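Local coordinates for thiamin pyrophosphokinase family protein (Enterococcus faecalis, PDB 3MEL) that probably transfers diphosphate from ATP to thiamine, as thiamine diphosphokinases do, and binds thiamine diphosphate and magnesium, at residues 84-98 and 120-132. Numbering follows the deposited sequence.
Sequences LQEALQRFPQAEMTI and RFQGVLRQIRLCD
Arg120 lays its long aliphatic stem across the amide end of Gln85 at about a right angle, while its guanidinium is held by salt bridges to Glu118 and Asp77. The flat Phe121 ring takes an aliphatic group on each face: Arg120 CG on one, Leu84 CD2 of helix 79-90 on the other, 3.5 Å from the ring centroid in a CH-pi contact. With Leu84 CG anti to the backbone N (chi1 178°), CD2 lies over the ring, displaced toward CZ. Next along, Val124 meets Leu88 tip to tip, CG2 to CD1 at 3.5 Å, two branched apolar ends that join helix 79-90 to the chain just before strand 128-131. Gln127 then lies along the turn 91-94 and its carbonyl takes a weak hydrogen bond from Met96 N.

From Ile128 the chain runs parallel to strand 95-99, completing a beta-alpha-beta crossover through helices 106-113 and 119-122. Arg129 N gives to Met96 O, Ile98 N to Arg129 O and Cys131 N to Ile98 O. Arginine at 129 is long enough to reach Glu95, which crosses it at about a right angle, CG over one guanidinium face and OE2 2.9 Å from NH2 in a salt bridge. Leu130 packs side by side with buried Ile98, itself next to Thr80 of the thiamine diphosphate site. Backbone bonds thus fix the strand register, apolar contacts seat the helix, and the ion pair, its planes 59° apart, probably gains from charge attraction more than from a coplanar, two-pronged fit.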
loop_
_atom_site.group_PDB
_atom_site.type_symbol
_atom_site.label_atom_id
_atom_site.label_comp_id
_atom_site.label_asym_id
_atom_site.label_seq_id
_atom_site.Cartn_x
_atom_site.Cartn_y
_atom_site.Cartn_z
ATOM N N LEU A 84 2.943 -11.283 -15.399
ATOM C CA LEU A 84 4.015 -11.882 -14.604
ATOM C C LEU A 84 4.174 -13.376 -14.861
ATOM O O LEU A 84 5.285 -13.848 -15.065
ATOM C CB LEU A 84 3.839 -11.612 -13.109
ATOM C CG LEU A 84 4.861 -12.227 -12.126
ATOM C CD1 LEU A 84 6.342 -11.800 -12.382
ATOM C CD2 LEU A 84 4.427 -11.915 -10.698
ATOM N N GLN A 85 3.075 -14.119 -14.858
ATOM C CA GLN A 85 3.132 -15.552 -15.117
ATOM C C GLN A 85 3.660 -15.872 -16.527
ATOM O O GLN A 85 4.484 -16.773 -16.700
ATOM C CB GLN A 85 1.757 -16.195 -14.889
ATOM C CG GLN A 85 1.799 -17.729 -14.737
ATOM C CD GLN A 85 0.535 -18.289 -14.126
ATOM O OE1 GLN A 85 -0.387 -17.538 -13.794
ATOM N NE2 GLN A 85 0.481 -19.614 -13.966
ATOM N N GLU A 86 3.185 -15.139 -17.528
ATOM C CA GLU A 86 3.640 -15.348 -18.894
ATOM C C GLU A 86 5.145 -15.140 -18.987
ATOM O O GLU A 86 5.861 -15.940 -19.595
ATOM C CB GLU A 86 2.944 -14.381 -19.861
ATOM C CG GLU A 86 1.456 -14.616 -20.097
ATOM C CD GLU A 86 1.132 -16.024 -20.590
ATOM O OE1 GLU A 86 1.997 -16.661 -21.227
ATOM O OE2 GLU A 86 -0.002 -16.502 -20.337
ATOM N N ALA A 87 5.611 -14.042 -18.396
ATOM C CA ALA A 87 7.011 -13.651 -18.469
ATOM C C ALA A 87 7.896 -14.632 -17.701
ATOM O O ALA A 87 8.974 -14.975 -18.161
ATOM C CB ALA A 87 7.190 -12.240 -17.965
ATOM N N LEU A 88 7.443 -15.100 -16.541
ATOM C CA LEU A 88 8.184 -16.146 -15.861
ATOM C C LEU A 88 8.123 -17.447 -16.649
ATOM O O LEU A 88 8.999 -18.302 -16.507
ATOM C CB LEU A 88 7.678 -16.373 -14.446
ATOM C CG LEU A 88 8.241 -15.537 -13.308
ATOM C CD1 LEU A 88 7.336 -15.716 -12.121
ATOM C CD2 LEU A 88 9.647 -15.933 -12.946
ATOM N N GLN A 89 7.095 -17.617 -17.475
ATOM C CA GLN A 89 7.021 -18.836 -18.271
ATOM C C GLN A 89 8.186 -18.863 -19.244
ATOM O O GLN A 89 8.709 -19.929 -19.555
ATOM C CB GLN A 89 5.720 -18.948 -19.053
ATOM C CG GLN A 89 5.696 -20.202 -19.905
ATOM C CD GLN A 89 4.568 -20.239 -20.927
ATOM O OE1 GLN A 89 3.408 -20.464 -20.573
ATOM N NE2 GLN A 89 4.908 -20.037 -22.207
ATOM N N ARG A 90 8.581 -17.675 -19.703
ATOM C CA ARG A 90 9.567 -17.507 -20.754
ATOM C C ARG A 90 10.949 -17.308 -20.177
ATOM O O ARG A 90 11.936 -17.523 -20.882
ATOM C CB ARG A 90 9.218 -16.287 -21.612
ATOM C CG ARG A 90 8.330 -16.571 -22.804
ATOM C CD ARG A 90 7.544 -15.337 -23.231
ATOM N NE ARG A 90 6.421 -15.692 -24.095
ATOM C CZ ARG A 90 5.238 -16.133 -23.657
ATOM N NH1 ARG A 90 4.994 -16.265 -22.356
ATOM N NH2 ARG A 90 4.288 -16.443 -24.525
ATOM N N PHE A 91 11.021 -16.875 -18.912
ATOM C CA PHE A 91 12.295 -16.587 -18.234
ATOM C C PHE A 91 12.250 -17.045 -16.790
ATOM O O PHE A 91 12.325 -16.237 -15.882
ATOM C CB PHE A 91 12.590 -15.092 -18.267
ATOM C CG PHE A 91 12.838 -14.550 -19.651
ATOM C CD1 PHE A 91 14.123 -14.230 -20.066
ATOM C CD2 PHE A 91 11.791 -14.375 -20.542
ATOM C CE1 PHE A 91 14.351 -13.739 -21.343
ATOM C CE2 PHE A 91 12.013 -13.884 -21.802
ATOM C CZ PHE A 91 13.293 -13.563 -22.206
ATOM N N PRO A 92 12.154 -18.356 -16.564
ATOM C CA PRO A 92 11.735 -18.783 -15.226
ATOM C C PRO A 92 12.731 -18.451 -14.104
ATOM O O PRO A 92 12.432 -18.669 -12.933
ATOM C CB PRO A 92 11.573 -20.306 -15.369
ATOM C CG PRO A 92 11.747 -20.610 -16.829
ATOM C CD PRO A 92 12.514 -19.491 -17.425
ATOM N N GLN A 93 13.904 -17.943 -14.435
ATOM C CA GLN A 93 14.897 -17.719 -13.388
ATOM C C GLN A 93 15.278 -16.267 -13.297
ATOM O O GLN A 93 16.117 -15.886 -12.496
ATOM C CB GLN A 93 16.146 -18.555 -13.628
ATOM C CG GLN A 93 15.921 -20.057 -13.663
ATOM C CD GLN A 93 17.245 -20.779 -13.766
ATOM O OE1 GLN A 93 17.865 -20.833 -14.839
ATOM N NE2 GLN A 93 17.716 -21.306 -12.636
ATOM N N ALA A 94 14.633 -15.456 -14.116
ATOM C CA ALA A 94 14.966 -14.048 -14.220
ATOM C C ALA A 94 14.320 -13.243 -13.108
ATOM O O ALA A 94 13.239 -13.585 -12.613
ATOM C CB ALA A 94 14.540 -13.501 -15.579
ATOM N N GLU A 95 14.995 -12.156 -12.749
ATOM C CA GLU A 95 14.545 -11.257 -11.715
ATOM C C GLU A 95 13.546 -10.239 -12.242
ATOM O O GLU A 95 13.923 -9.269 -12.889
ATOM C CB GLU A 95 15.746 -10.534 -11.147
ATOM C CG GLU A 95 15.404 -9.582 -10.041
ATOM C CD GLU A 95 16.376 -8.450 -9.975
ATOM O OE1 GLU A 95 16.429 -7.667 -10.947
ATOM O OE2 GLU A 95 17.080 -8.351 -8.957
HETATM N N MSE A 96 12.273 -10.449 -11.918
HETATM C CA MSE A 96 11.176 -9.622 -12.411
HETATM C C MSE A 96 11.012 -8.283 -11.711
HETATM O O MSE A 96 10.701 -8.208 -10.532
HETATM C CB MSE A 96 9.895 -10.413 -12.282
HETATM C CG MSE A 96 10.057 -11.818 -12.797
HETATM SE SE MSE A 96 9.851 -11.879 -14.745
HETATM C CE MSE A 96 10.681 -13.605 -15.047
ATOM N N THR A 97 11.199 -7.216 -12.462
ATOM C CA THR A 97 11.065 -5.877 -11.930
ATOM C C THR A 97 9.789 -5.273 -12.469
ATOM O O THR A 97 9.615 -5.130 -13.678
ATOM C CB THR A 97 12.261 -5.000 -12.348
ATOM O OG1 THR A 97 13.475 -5.585 -11.861
ATOM C CG2 THR A 97 12.118 -3.593 -11.812
ATOM N N ILE A 98 8.885 -4.922 -11.571
ATOM C CA ILE A 98 7.618 -4.362 -11.996
ATOM C C ILE A 98 7.550 -2.890 -11.692
ATOM O O ILE A 98 7.494 -2.495 -10.540
ATOM C CB ILE A 98 6.437 -5.071 -11.330
ATOM C CG1 ILE A 98 6.491 -6.571 -11.618
ATOM C CG2 ILE A 98 5.121 -4.490 -11.823
ATOM C CD1 ILE A 98 5.257 -7.316 -11.114
ATOM N N ARG A 120 1.530 -19.986 -7.381
ATOM C CA ARG A 120 2.238 -19.936 -8.668
ATOM C C ARG A 120 3.405 -18.939 -8.706
ATOM O O ARG A 120 4.061 -18.815 -9.722
ATOM C CB ARG A 120 1.265 -19.607 -9.806
ATOM C CG ARG A 120 1.038 -18.124 -9.995
ATOM C CD ARG A 120 -0.211 -17.824 -10.812
ATOM N NE ARG A 120 -0.817 -16.552 -10.423
ATOM C CZ ARG A 120 -1.965 -16.084 -10.901
ATOM N NH1 ARG A 120 -2.636 -16.787 -11.785
ATOM N NH2 ARG A 120 -2.444 -14.920 -10.492
ATOM N N PHE A 121 3.650 -18.221 -7.615
ATOM C CA PHE A 121 4.725 -17.238 -7.551
ATOM C C PHE A 121 5.600 -17.484 -6.344
ATOM O O PHE A 121 6.715 -16.975 -6.275
ATOM C CB PHE A 121 4.176 -15.823 -7.428
ATOM C CG PHE A 121 3.457 -15.353 -8.634
ATOM C CD1 PHE A 121 3.939 -15.651 -9.888
ATOM C CD2 PHE A 121 2.300 -14.597 -8.518
ATOM C CE1 PHE A 121 3.283 -15.221 -11.012
ATOM C CE2 PHE A 121 1.639 -14.152 -9.645
ATOM C CZ PHE A 121 2.134 -14.470 -10.901
ATOM N N GLN A 122 5.074 -18.216 -5.369
ATOM C CA GLN A 122 5.835 -18.532 -4.171
ATOM C C GLN A 122 7.279 -19.007 -4.488
ATOM O O GLN A 122 8.264 -18.503 -3.919
ATOM C CB GLN A 122 5.087 -19.578 -3.360
ATOM C CG GLN A 122 4.803 -19.122 -1.947
ATOM C CD GLN A 122 5.281 -20.121 -0.910
ATOM O OE1 GLN A 122 5.439 -21.314 -1.207
ATOM N NE2 GLN A 122 5.518 -19.643 0.316
ATOM N N GLY A 123 7.391 -19.958 -5.414
ATOM C CA GLY A 123 8.659 -20.553 -5.782
ATOM C C GLY A 123 9.656 -19.565 -6.341
ATOM O O GLY A 123 10.834 -19.885 -6.498
ATOM N N VAL A 124 9.198 -18.356 -6.633
ATOM C CA VAL A 124 10.094 -17.317 -7.111
ATOM C C VAL A 124 9.938 -15.965 -6.394
ATOM O O VAL A 124 10.066 -14.921 -7.037
ATOM C CB VAL A 124 9.963 -17.114 -8.649
ATOM C CG1 VAL A 124 10.288 -18.401 -9.398
ATOM C CG2 VAL A 124 8.575 -16.619 -9.029
ATOM N N LEU A 125 9.684 -15.964 -5.083
ATOM C CA LEU A 125 9.514 -14.693 -4.362
ATOM C C LEU A 125 10.788 -13.873 -4.349
ATOM O O LEU A 125 10.772 -12.644 -4.363
ATOM C CB LEU A 125 9.047 -14.918 -2.926
ATOM C CG LEU A 125 9.871 -15.763 -1.963
ATOM C CD1 LEU A 125 10.927 -14.961 -1.266
ATOM C CD2 LEU A 125 8.919 -16.340 -0.952
ATOM N N ARG A 126 11.901 -14.582 -4.304
ATOM C CA ARG A 126 13.216 -13.996 -4.296
ATOM C C ARG A 126 13.478 -13.306 -5.638
ATOM O O ARG A 126 14.397 -12.515 -5.774
ATOM C CB ARG A 126 14.210 -15.124 -4.041
ATOM C CG ARG A 126 15.359 -14.814 -3.102
ATOM C CD ARG A 126 14.911 -14.228 -1.792
ATOM N NE ARG A 126 14.685 -12.791 -1.894
ATOM C CZ ARG A 126 15.620 -11.893 -2.198
ATOM N NH1 ARG A 126 15.296 -10.610 -2.254
ATOM N NH2 ARG A 126 16.872 -12.269 -2.444
ATOM N N GLN A 127 12.636 -13.590 -6.624
ATOM C CA GLN A 127 12.828 -13.077 -7.982
ATOM C C GLN A 127 11.980 -11.854 -8.330
ATOM O O GLN A 127 12.153 -11.267 -9.389
ATOM C CB GLN A 127 12.540 -14.181 -9.008
ATOM C CG GLN A 127 13.533 -15.327 -8.985
ATOM C CD GLN A 127 13.296 -16.318 -10.087
ATOM O OE1 GLN A 127 12.962 -15.949 -11.213
ATOM N NE2 GLN A 127 13.474 -17.588 -9.779
ATOM N N ILE A 128 11.069 -11.475 -7.444
ATOM C CA ILE A 128 10.042 -10.488 -7.750
ATOM C C ILE A 128 10.392 -9.156 -7.087
ATOM O O ILE A 128 10.680 -9.115 -5.888
ATOM C CB ILE A 128 8.623 -11.055 -7.312
ATOM C CG1 ILE A 128 8.210 -12.213 -8.229
ATOM C CG2 ILE A 128 7.537 -9.984 -7.277
ATOM C CD1 ILE A 128 7.306 -13.226 -7.596
ATOM N N ARG A 129 10.408 -8.080 -7.871
ATOM C CA ARG A 129 10.688 -6.735 -7.355
ATOM C C ARG A 129 9.668 -5.755 -7.894
ATOM O O ARG A 129 9.309 -5.833 -9.071
ATOM C CB ARG A 129 12.068 -6.244 -7.800
ATOM C CG ARG A 129 13.144 -6.280 -6.748
ATOM C CD ARG A 129 13.567 -7.708 -6.459
ATOM N NE ARG A 129 15.018 -7.876 -6.425
ATOM C CZ ARG A 129 15.611 -9.048 -6.222
ATOM N NH1 ARG A 129 14.864 -10.128 -6.019
ATOM N NH2 ARG A 129 16.940 -9.144 -6.214
ATOM N N LEU A 130 9.221 -4.829 -7.045
ATOM C CA LEU A 130 8.317 -3.758 -7.447
ATOM C C LEU A 130 8.980 -2.439 -7.148
ATOM O O LEU A 130 9.507 -2.263 -6.059
ATOM C CB LEU A 130 7.026 -3.828 -6.642
ATOM C CG LEU A 130 6.013 -4.938 -6.903
ATOM C CD1 LEU A 130 5.335 -5.303 -5.614
ATOM C CD2 LEU A 130 4.981 -4.486 -7.928
ATOM N N CYS A 131 8.936 -1.492 -8.078
ATOM C CA CYS A 131 9.651 -0.234 -7.866
ATOM C C CYS A 131 8.924 1.033 -8.273
ATOM O O CYS A 131 8.184 1.074 -9.241
ATOM C CB CYS A 131 11.017 -0.273 -8.544
ATOM S SG CYS A 131 12.011 -1.663 -8.030
ATOM N N ASP A 132 9.189 2.075 -7.507
ATOM C CA ASP A 132 8.580 3.378 -7.659
ATOM C C ASP A 132 9.716 4.353 -7.760
ATOM O O ASP A 132 10.851 4.043 -7.373
ATOM C CB ASP A 132 7.822 3.757 -6.368
ATOM C CG ASP A 132 6.325 3.549 -6.468
ATOM O OD1 ASP A 132 5.859 2.389 -6.521
ATOM O OD2 ASP A 132 5.601 4.562 -6.474
#